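Local coordinates for phosphate-binding protein (Xanthomonas axonopodis pv. citri, PDB 5UB3), which probably serves as a periplasmic receptor of the phosphonate-binding type, acting as the sensor partner of a diguanylate cyclase, and has been captured with bound chloride, at residues Met32-Ile37 with Glu225-Val230; Arg59-Ser64 with Met215-Met220; Ala79-Met84 with Arg255-Thr260; Thr85-Leu90 with Val209-Glu214. All blocks are in the same frame, centred on the assembly; numbering follows the deposited sequence.

Contact 1: residues Met32-Ile37 with Glu225-Val230; sequences MREVGI and EQRLRV
Glu-34 and Arg-227 meet as a salt bridge, OE1 of Glu-34 standing 2.9 Å from NE of Arg-227. The carboxylate does not lie flat against the guanidinium: the two planes are 55° apart, and OE2 of Glu-34 sits 3.2 Å above the guanidinium plane, over its centre. Glu-34 reaches this position with CG between its backbone N and carbonyl carbon (chi1 87°) and a second bend at chi2, and its chain crosses that of Arg-227 at about a right angle. The arginine has another polar partner, as NH2 hydrogen-bonds to the carbonyl of Arg-31. Here the loop between helix 14-28 and strand 39-42 packs on helix 222-235, and the centre of the contact is about 26 Å from the centre of the chain. Nearer its backbone, the stem of Arg-227 is apolar in its contacts: both methyls of Val-35 touch it, CG1 lying 3.8 Å from CB of Arg-227. Met-32, bent at chi2 and chi3, brings its sulfur 3.9 Å from CG of Arg-227 and 3.7 Å from the backbone N of Leu-228. Its methyl CE continues to CB of Leu-228, at 4.1 Å.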
# COMPACT_ATOMS: atom_id res chain seq x y z
N MET A 32 5.37 26.20 4.45
CA MET A 32 6.05 25.74 5.64
C MET A 32 7.22 26.68 5.98
O MET A 32 8.06 26.31 6.79
CB MET A 32 6.66 24.37 5.38
CG MET A 32 5.75 23.26 4.87
SD MET A 32 5.12 22.28 6.21
CE MET A 32 6.50 21.55 7.06
N ARG A 33 7.31 27.85 5.36
CA ARG A 33 8.47 28.72 5.59
C ARG A 33 8.64 29.12 7.01
O ARG A 33 9.76 29.24 7.51
CB ARG A 33 8.41 29.99 4.76
CG ARG A 33 9.82 30.53 4.62
CD ARG A 33 9.85 31.90 4.00
NE ARG A 33 11.24 32.33 4.01
CZ ARG A 33 12.16 31.91 3.14
NH1 ARG A 33 11.88 31.05 2.15
NH2 ARG A 33 13.38 32.38 3.27
N GLU A 34 7.52 29.30 7.68
CA GLU A 34 7.52 29.75 9.06
C GLU A 34 8.04 28.66 10.03
O GLU A 34 8.31 28.97 11.19
CB GLU A 34 6.15 30.37 9.41
CG GLU A 34 5.07 29.40 9.91
CD GLU A 34 4.01 28.96 8.91
OE1 GLU A 34 4.37 28.27 7.89
OE2 GLU A 34 2.81 29.26 9.22
N VAL A 35 8.24 27.41 9.57
CA VAL A 35 8.92 26.41 10.43
C VAL A 35 10.28 26.04 9.89
O VAL A 35 10.82 24.99 10.22
CB VAL A 35 8.05 25.16 10.68
CG1 VAL A 35 6.83 25.50 11.53
CG2 VAL A 35 7.62 24.51 9.37
N GLY A 36 10.87 26.93 9.11
CA GLY A 36 12.23 26.78 8.70
C GLY A 36 12.38 26.03 7.37
O GLY A 36 13.48 25.89 6.90
N ILE A 37 11.29 25.57 6.74
CA ILE A 37 11.43 24.86 5.43
C ILE A 37 11.60 25.88 4.33
O ILE A 37 10.80 26.79 4.23
CB ILE A 37 10.26 23.93 5.15
CG1 ILE A 37 10.21 22.83 6.24
CG2 ILE A 37 10.31 23.35 3.77
CD1 ILE A 37 11.42 21.93 6.36
N GLU A 225 6.46 18.96 11.94
CA GLU A 225 5.40 17.98 11.96
C GLU A 225 4.02 18.65 12.09
O GLU A 225 3.10 18.35 11.34
CB GLU A 225 5.63 16.93 13.03
CG GLU A 225 4.46 15.97 13.08
CD GLU A 225 4.69 14.73 13.89
OE1 GLU A 225 5.81 14.34 14.17
OE2 GLU A 225 3.72 14.15 14.29
N GLN A 226 3.90 19.55 13.05
CA GLN A 226 2.64 20.19 13.36
C GLN A 226 2.13 21.03 12.20
O GLN A 226 0.93 21.03 11.87
CB GLN A 226 2.82 20.99 14.67
CG GLN A 226 1.72 21.97 15.01
CD GLN A 226 2.08 22.70 16.32
OE1 GLN A 226 2.95 23.59 16.33
NE2 GLN A 226 1.46 22.28 17.42
N ARG A 227 3.07 21.70 11.53
CA ARG A 227 2.72 22.62 10.47
C ARG A 227 2.39 21.82 9.21
O ARG A 227 1.47 22.15 8.49
CB ARG A 227 3.90 23.55 10.20
CG ARG A 227 3.71 24.49 9.03
CD ARG A 227 2.59 25.53 9.31
NE ARG A 227 2.27 26.23 8.06
CZ ARG A 227 1.11 26.85 7.79
NH1 ARG A 227 0.10 26.87 8.68
NH2 ARG A 227 0.94 27.43 6.60
N LEU A 228 3.17 20.77 8.95
CA LEU A 228 2.82 19.86 7.84
C LEU A 228 1.37 19.37 7.92
O LEU A 228 0.65 19.39 6.92
CB LEU A 228 3.73 18.64 7.78
CG LEU A 228 3.58 17.71 6.57
CD1 LEU A 228 3.69 18.41 5.21
CD2 LEU A 228 4.66 16.64 6.68
N ARG A 229 0.99 18.92 9.11
CA ARG A 229 -0.33 18.42 9.40
C ARG A 229 -1.34 19.51 9.08
O ARG A 229 -2.30 19.29 8.39
CB ARG A 229 -0.45 17.98 10.86
CG ARG A 229 -1.74 17.21 11.06
CD ARG A 229 -2.04 16.71 12.44
NE ARG A 229 -1.09 15.70 12.88
CZ ARG A 229 -0.02 15.95 13.62
NH1 ARG A 229 0.27 17.20 13.95
NH2 ARG A 229 0.76 14.94 14.04
N VAL A 230 -1.08 20.71 9.59
CA VAL A 230 -2.00 21.83 9.34
C VAL A 230 -2.06 22.06 7.85
O VAL A 230 -3.20 22.15 7.28
CB VAL A 230 -1.60 23.07 10.15
CG1 VAL A 230 -2.45 24.27 9.75
CG2 VAL A 230 -1.78 22.80 11.65

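Contact 2: residues Arg59-Ser64 with Met215-Met220; sequences RVDWVS and MVRTGM
The guanidinium of Arg-217 has CA of Met-220 over one face, 3.9 Å above its plane, and OD1 of Asp-61 at its edge, while the edge of the Trp-62 ring receives the carbonyl oxygen of Met-215. The Asp-61 to Arg-217 salt bridge is well aligned: NE of Arg-217 donates to OD1 of Asp-61 over 2.9 Å at 164°, the oxygen lying only 7° out of the guanidinium plane. A water lies 2.8 Å from OD1 of Asp-61 and accepts a weak bond from NH2 of Arg-217. The two side chains lie side by side: CG of Arg-217 stands between its backbone N and carbonyl carbon (chi1 70°), and the rest is extended. Beside this stem, the buried Val-60 O lies 3.3 Å from CD of Arg-217 and has no hydrogen-bond partner in the model. OD2 of Asp-61 is held by the backbone N of Val-6, and NE1 of Trp-62 by Glu-214. NH1 of Arg-217 turns back to the carbonyl of Thr-218, inside the type II turn from Arg-217 to Met-220. Met-220 places CE 3.7 Å from CB of Asp-61. On the face bearing Val-63 and Met-215, CG2 of Val-63 lies 3.8 Å from CB of Met-215. Their backbones exchange N-H...O bonds of 2.9 Å from Val-63 N to Met-215 O and 2.8 Å from Met-215 N to Val-63 O. Trp-62 and Val-216 form the neighbouring non-hydrogen-bonded pair, completing an antiparallel junction of strands 62-66 and 209-217 in the sheet of a periplasmic binding protein domain.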
# COMPACT_ATOMS: atom_id res chain seq x y z
N ARG A 59 16.77 11.00 5.64
CA ARG A 59 16.85 11.34 4.22
C ARG A 59 15.49 11.54 3.60
O ARG A 59 15.41 12.08 2.52
CB ARG A 59 17.59 10.26 3.41
CG ARG A 59 18.95 9.88 4.01
CD ARG A 59 19.97 10.98 3.89
NE ARG A 59 21.30 10.44 4.30
CZ ARG A 59 21.77 10.46 5.55
NH1 ARG A 59 21.05 11.03 6.52
NH2 ARG A 59 22.94 9.94 5.84
N VAL A 60 14.46 10.99 4.22
CA VAL A 60 13.12 11.23 3.85
C VAL A 60 12.38 11.67 5.07
O VAL A 60 12.50 11.09 6.16
CB VAL A 60 12.49 9.95 3.28
CG1 VAL A 60 10.98 10.07 3.12
CG2 VAL A 60 13.17 9.63 1.93
N ASP A 61 11.52 12.65 4.87
CA ASP A 61 10.74 13.20 5.96
C ASP A 61 9.32 12.74 6.03
O ASP A 61 8.78 12.65 7.11
CB ASP A 61 10.74 14.67 5.88
CG ASP A 61 12.14 15.26 6.04
OD1 ASP A 61 12.78 15.00 7.07
OD2 ASP A 61 12.57 15.98 5.13
N TRP A 62 8.70 12.51 4.89
CA TRP A 62 7.27 12.38 4.79
C TRP A 62 6.99 11.44 3.64
O TRP A 62 7.57 11.58 2.57
CB TRP A 62 6.68 13.78 4.58
CG TRP A 62 5.30 13.83 3.99
CD1 TRP A 62 4.24 12.98 4.21
CD2 TRP A 62 4.82 14.83 3.10
NE1 TRP A 62 3.14 13.37 3.47
CE2 TRP A 62 3.46 14.52 2.81
CE3 TRP A 62 5.40 15.97 2.53
CZ2 TRP A 62 2.69 15.27 1.90
CZ3 TRP A 62 4.61 16.75 1.65
CH2 TRP A 62 3.29 16.38 1.35
N VAL A 63 6.20 10.41 3.91
CA VAL A 63 5.77 9.50 2.87
C VAL A 63 4.25 9.37 2.92
O VAL A 63 3.67 9.46 3.99
CB VAL A 63 6.42 8.13 2.97
CG1 VAL A 63 7.94 8.19 2.85
CG2 VAL A 63 5.96 7.43 4.24
N SER A 64 3.64 9.09 1.77
CA SER A 64 2.24 8.83 1.71
C SER A 64 2.17 7.42 1.22
O SER A 64 2.63 7.18 0.15
CB SER A 64 1.55 9.74 0.72
OG SER A 64 0.15 9.55 0.80
N MET A 215 2.82 9.42 6.71
CA MET A 215 3.75 9.12 7.76
C MET A 215 4.87 10.12 7.73
O MET A 215 5.28 10.59 6.66
CB MET A 215 4.35 7.74 7.62
CG MET A 215 3.38 6.60 7.42
SD MET A 215 2.52 6.13 8.95
CE MET A 215 3.79 5.31 9.85
N VAL A 216 5.37 10.42 8.91
CA VAL A 216 6.57 11.25 9.01
C VAL A 216 7.59 10.56 9.82
O VAL A 216 7.31 9.76 10.74
CB VAL A 216 6.34 12.66 9.58
CG1 VAL A 216 5.49 13.50 8.63
CG2 VAL A 216 5.80 12.60 11.00
N ARG A 217 8.83 10.92 9.53
CA ARG A 217 9.91 10.23 10.13
C ARG A 217 10.01 10.49 11.62
O ARG A 217 9.76 11.58 12.12
CB ARG A 217 11.23 10.57 9.48
CG ARG A 217 11.72 11.97 9.74
CD ARG A 217 13.14 12.05 9.24
NE ARG A 217 13.61 13.40 9.38
CZ ARG A 217 14.19 13.89 10.48
NH1 ARG A 217 14.39 13.18 11.58
NH2 ARG A 217 14.55 15.15 10.46
N THR A 218 10.48 9.43 12.28
CA THR A 218 10.98 9.50 13.64
C THR A 218 11.94 10.65 13.74
O THR A 218 12.86 10.82 12.88
CB THR A 218 11.76 8.25 13.94
OG1 THR A 218 10.92 7.10 13.78
CG2 THR A 218 12.40 8.29 15.40
N GLY A 219 11.75 11.46 14.76
CA GLY A 219 12.62 12.61 14.96
C GLY A 219 12.42 13.88 14.13
O GLY A 219 13.16 14.87 14.32
N MET A 220 11.43 13.90 13.24
CA MET A 220 11.06 15.18 12.59
C MET A 220 10.83 16.21 13.69
O MET A 220 10.27 15.93 14.72
CB MET A 220 9.78 15.04 11.79
CG MET A 220 9.26 16.34 11.22
SD MET A 220 7.79 15.97 10.28
CE MET A 220 8.58 15.63 8.74
O HOH W 1 15.38 15.46 7.87

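Contact 3: residues Ala79-Met84 with Arg255-Thr260; sequences AHPLLM and RPLDPT
Leu-257 and Pro-81 press together at about a right angle, CD2 of Leu-257 being 3.5 Å from CB of Pro-81, tighter than usual for two carbons. The other methyl, CD1, lies over the backbone at Leu-82, and CG is 3.9 Å from the sulfur of Met-84, so the branched end of Leu-257 touches Pro-81, Leu-82 and Met-84. Met-84 also serves the neighbouring arginine: its CB sits 3.5 Å above the guanidinium plane of Arg-255, offset toward the rim. Arg-255 is brought there by CG standing between backbone N and carbonyl carbon (chi1 80°), with the chain extended from CG to NE. Behind these side chains Arg-255, the last residue of strand 251-255, makes an antiparallel hydrogen-bonded pair with Met-84: N of Met-84 is 2.7 Å from O of Arg-255, and N of Arg-255 2.8 Å from O of Met-84. Leu-82 and Leu-83 both face Glu-214, a classic beta bulge, and Asp-258 N-caps helix 259-277. Where direct pairing stops, water takes over: one bridges Leu-82 O and Leu-257 N, that carbonyl also accepting from NE of Arg-229, and another donates to Met-84 O while accepting a weak bond from NH1 of Arg-255.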
# COMPACT_ATOMS: atom_id res chain seq x y z
N ALA A 79 9.12 5.74 11.38
CA ALA A 79 8.06 6.67 11.08
C ALA A 79 6.77 6.47 11.92
O ALA A 79 6.51 5.38 12.45
CB ALA A 79 7.73 6.54 9.63
N HIS A 80 5.95 7.51 12.00
CA HIS A 80 4.70 7.44 12.75
C HIS A 80 3.62 8.17 11.97
O HIS A 80 3.94 9.04 11.16
CB HIS A 80 4.87 8.02 14.17
CG HIS A 80 5.39 9.42 14.18
ND1 HIS A 80 6.73 9.71 14.08
CD2 HIS A 80 4.76 10.61 14.29
CE1 HIS A 80 6.91 11.02 14.07
NE2 HIS A 80 5.73 11.58 14.21
N PRO A 81 2.35 7.84 12.22
CA PRO A 81 1.29 8.47 11.44
C PRO A 81 1.10 9.96 11.69
O PRO A 81 1.21 10.40 12.82
CB PRO A 81 0.04 7.68 11.87
CG PRO A 81 0.55 6.39 12.45
CD PRO A 81 1.88 6.68 13.02
N LEU A 82 0.84 10.72 10.64
CA LEU A 82 0.57 12.13 10.71
C LEU A 82 -0.92 12.38 10.52
O LEU A 82 -1.52 13.10 11.32
CB LEU A 82 1.28 12.84 9.57
CG LEU A 82 1.15 14.37 9.54
CD1 LEU A 82 2.18 14.95 10.45
CD2 LEU A 82 1.35 14.87 8.13
N LEU A 83 -1.47 11.83 9.43
CA LEU A 83 -2.85 12.03 8.97
C LEU A 83 -3.35 10.77 8.34
O LEU A 83 -2.56 10.04 7.75
CB LEU A 83 -2.95 13.15 7.91
CG LEU A 83 -2.77 14.57 8.41
CD1 LEU A 83 -2.65 15.56 7.26
CD2 LEU A 83 -3.88 14.92 9.39
N MET A 84 -4.62 10.44 8.49
CA MET A 84 -5.24 9.38 7.70
C MET A 84 -5.63 9.99 6.36
O MET A 84 -6.02 11.14 6.29
CB MET A 84 -6.47 8.76 8.38
CG MET A 84 -6.20 8.18 9.73
SD MET A 84 -4.91 6.93 9.78
CE MET A 84 -5.63 5.69 8.67
N ARG A 255 -7.42 13.34 7.24
CA ARG A 255 -8.02 13.61 8.48
C ARG A 255 -7.15 13.22 9.68
O ARG A 255 -6.20 12.41 9.54
CB ARG A 255 -9.43 13.04 8.50
CG ARG A 255 -9.53 11.60 8.75
CD ARG A 255 -10.93 10.99 8.44
NE ARG A 255 -10.66 9.61 8.87
CZ ARG A 255 -10.13 8.62 8.13
NH1 ARG A 255 -9.92 8.70 6.79
NH2 ARG A 255 -9.84 7.48 8.79
N PRO A 256 -7.39 13.89 10.82
CA PRO A 256 -6.61 13.62 11.98
C PRO A 256 -6.77 12.16 12.40
O PRO A 256 -7.83 11.53 12.19
CB PRO A 256 -7.25 14.51 13.05
CG PRO A 256 -7.97 15.54 12.33
CD PRO A 256 -8.41 14.93 11.06
N LEU A 257 -5.74 11.64 13.00
CA LEU A 257 -5.85 10.37 13.63
C LEU A 257 -6.78 10.55 14.82
O LEU A 257 -6.90 11.64 15.39
CB LEU A 257 -4.52 9.85 14.10
CG LEU A 257 -3.87 9.11 12.88
CD1 LEU A 257 -2.99 10.04 12.10
CD2 LEU A 257 -3.12 7.90 13.31
N ASP A 258 -7.41 9.45 15.16
CA ASP A 258 -8.42 9.43 16.21
C ASP A 258 -8.41 8.03 16.81
O ASP A 258 -7.61 7.17 16.37
CB ASP A 258 -9.77 9.94 15.68
CG ASP A 258 -10.41 9.03 14.63
OD1 ASP A 258 -10.33 7.80 14.77
OD2 ASP A 258 -11.03 9.58 13.69
N PRO A 259 -9.20 7.82 17.88
CA PRO A 259 -8.96 6.55 18.55
C PRO A 259 -9.30 5.37 17.63
O PRO A 259 -8.64 4.34 17.71
CB PRO A 259 -9.83 6.65 19.80
CG PRO A 259 -9.87 8.10 20.06
CD PRO A 259 -10.10 8.66 18.68
N THR A 260 -10.26 5.53 16.74
CA THR A 260 -10.63 4.45 15.82
C THR A 260 -9.50 4.12 14.84
O THR A 260 -9.09 2.97 14.72
CB THR A 260 -11.90 4.80 15.09
OG1 THR A 260 -12.96 4.92 16.06
CG2 THR A 260 -12.29 3.76 14.05
O HOH W 2 -3.52 13.16 13.44
O HOH W 3 -8.92 10.94 5.46

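Contact 4: residues Thr85-Leu90 with Val209-Glu214; sequences TERGGL and VPRAVE
Strands 79-87 and 209-217 meet here where the latter is broken: the N-to-C directions of 85-87 and 212-214 make 134°, well short of antiparallel, and the pairing is loose, N of Thr-85 donating to O of Ala-212 over 3.0 Å from well above the carbonyl plane (47° out of it). The side chain of Thr-85 adds a second link: its OG1 donates to OE2 of Glu-214 at 2.7 Å, using the anti lone pair of that carboxylate oxygen. Glu-214 bends at chi2 to bring the carboxylate back across the threonine, and the two side chains meet at about a right angle. Further along, Arg-87 lies extended from CG to NE, and the methyl of Ala-212 rests over the centre of its guanidinium, 3.4 Å above the plane. NH2 of Arg-87 reaches Ser-64 OG. Arg-211, in the break of strand 209-217, has CB of Arg-87 over one face of its guanidinium, 3.8 Å above it and offset toward the rim, and CB of Leu-90 near the edge. A water takes an N-H from each guanidinium, from NH2 of Arg-211 at 3.1 Å and weakly from NH1 of Arg-87. The type I' turn from Arg-87 to Leu-90, with glycines at both central positions, reverses the chain beside Arg-211. Arg-211 NE and Ala-212 N are buried without a partner in the model. Glu-214, by contrast, accepts from two donors, Thr-85 OG1 on OE2 and Trp-62 NE1 on OE1; the approach of Ser-64 OG to OE2 is very short and doubtful. OE2 of Glu-214 lies 4.8 Å from NH2 of Arg-87, opposite charges not in contact.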
# COMPACT_ATOMS: atom_id res chain seq x y z
N THR A 85 -5.47 9.22 5.30
CA THR A 85 -5.57 9.70 3.95
C THR A 85 -6.69 8.98 3.23
O THR A 85 -6.81 7.74 3.29
CB THR A 85 -4.23 9.56 3.20
OG1 THR A 85 -3.24 10.18 4.02
CG2 THR A 85 -4.23 10.15 1.82
N GLU A 86 -7.49 9.78 2.52
CA GLU A 86 -8.61 9.27 1.73
C GLU A 86 -8.19 9.41 0.30
O GLU A 86 -7.79 10.50 -0.16
CB GLU A 86 -9.84 10.15 2.01
CG GLU A 86 -11.11 9.62 1.40
CD GLU A 86 -12.22 10.65 1.54
OE1 GLU A 86 -12.79 10.74 2.68
OE2 GLU A 86 -12.45 11.35 0.52
N ARG A 87 -8.26 8.31 -0.43
CA ARG A 87 -7.95 8.30 -1.83
C ARG A 87 -9.16 7.86 -2.67
O ARG A 87 -9.88 6.91 -2.35
CB ARG A 87 -6.77 7.36 -2.08
CG ARG A 87 -5.45 7.83 -1.48
CD ARG A 87 -4.34 6.85 -1.75
NE ARG A 87 -3.07 7.27 -1.15
CZ ARG A 87 -1.97 6.52 -1.12
NH1 ARG A 87 -1.93 5.27 -1.65
NH2 ARG A 87 -0.89 7.06 -0.53
N GLY A 88 -9.34 8.54 -3.79
CA GLY A 88 -10.50 8.35 -4.64
C GLY A 88 -11.84 8.33 -3.94
O GLY A 88 -12.66 7.50 -4.27
N GLY A 89 -12.02 9.17 -2.94
CA GLY A 89 -13.23 9.17 -2.14
C GLY A 89 -13.41 8.04 -1.13
O GLY A 89 -14.44 7.97 -0.46
N LEU A 90 -12.44 7.14 -0.99
CA LEU A 90 -12.59 5.97 -0.11
C LEU A 90 -11.57 6.04 0.98
O LEU A 90 -10.36 6.17 0.72
CB LEU A 90 -12.35 4.68 -0.91
CG LEU A 90 -13.28 4.47 -2.10
CD1 LEU A 90 -12.86 3.27 -2.90
CD2 LEU A 90 -14.73 4.33 -1.64
N VAL A 209 -9.63 -2.23 5.84
CA VAL A 209 -8.71 -1.49 6.70
C VAL A 209 -8.67 -0.09 6.14
O VAL A 209 -9.02 0.10 4.98
CB VAL A 209 -7.28 -2.14 6.69
CG1 VAL A 209 -7.31 -3.56 7.27
CG2 VAL A 209 -6.73 -2.13 5.30
N PRO A 210 -8.18 0.88 6.92
CA PRO A 210 -7.95 2.15 6.33
C PRO A 210 -6.94 2.03 5.22
O PRO A 210 -5.97 1.31 5.32
CB PRO A 210 -7.43 3.04 7.44
CG PRO A 210 -7.33 2.21 8.62
CD PRO A 210 -7.63 0.78 8.27
N ARG A 211 -7.22 2.77 4.19
CA ARG A 211 -6.56 2.69 2.92
C ARG A 211 -5.15 3.27 2.89
O ARG A 211 -4.22 2.66 2.35
CB ARG A 211 -7.46 3.50 2.00
CG ARG A 211 -6.87 3.69 0.69
CD ARG A 211 -7.87 3.58 -0.38
NE ARG A 211 -7.08 3.33 -1.55
CZ ARG A 211 -7.48 3.62 -2.77
NH1 ARG A 211 -8.68 4.16 -3.01
NH2 ARG A 211 -6.65 3.34 -3.75
N ALA A 212 -4.98 4.47 3.42
CA ALA A 212 -3.67 5.13 3.29
C ALA A 212 -3.48 6.09 4.40
O ALA A 212 -4.44 6.41 5.09
CB ALA A 212 -3.52 5.81 1.96
N VAL A 213 -2.22 6.51 4.58
CA VAL A 213 -1.83 7.30 5.74
C VAL A 213 -0.59 8.07 5.35
O VAL A 213 0.30 7.57 4.65
CB VAL A 213 -1.58 6.40 6.97
CG1 VAL A 213 -0.57 5.34 6.69
CG2 VAL A 213 -1.15 7.16 8.22
N GLU A 214 -0.51 9.30 5.83
CA GLU A 214 0.70 10.10 5.75
C GLU A 214 1.56 9.76 6.96
O GLU A 214 1.12 9.85 8.11
CB GLU A 214 0.32 11.61 5.77
CG GLU A 214 -0.68 11.96 4.68
CD GLU A 214 -0.21 11.48 3.33
OE1 GLU A 214 0.90 11.90 2.96
OE2 GLU A 214 -0.92 10.69 2.65
O HOH W 4 -3.66 2.86 -3.14

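How the contacts relate
From the N terminus, the loop at 32-37 is the first to find its distant partner, on helix 222-235 in contact 1. Strand 62-66 next pairs with 209-217 in contact 2, a loop lying wholly within that of contact 1; strand 79-87 supplies both contact 3 and contact 4. Contact 4 closes the shortest loop, enclosed by those of all three others, whereas contact 3 crosses contacts 1 and 2 because its second segment comes later, at 255-260. Strand 209-217 runs between strands 62-66 and 79-87, tying contacts 2 and 4. Helix 222-235 follows and packs on the sheet, where Glu-225 and Arg-229 reach His-80 and Leu-82.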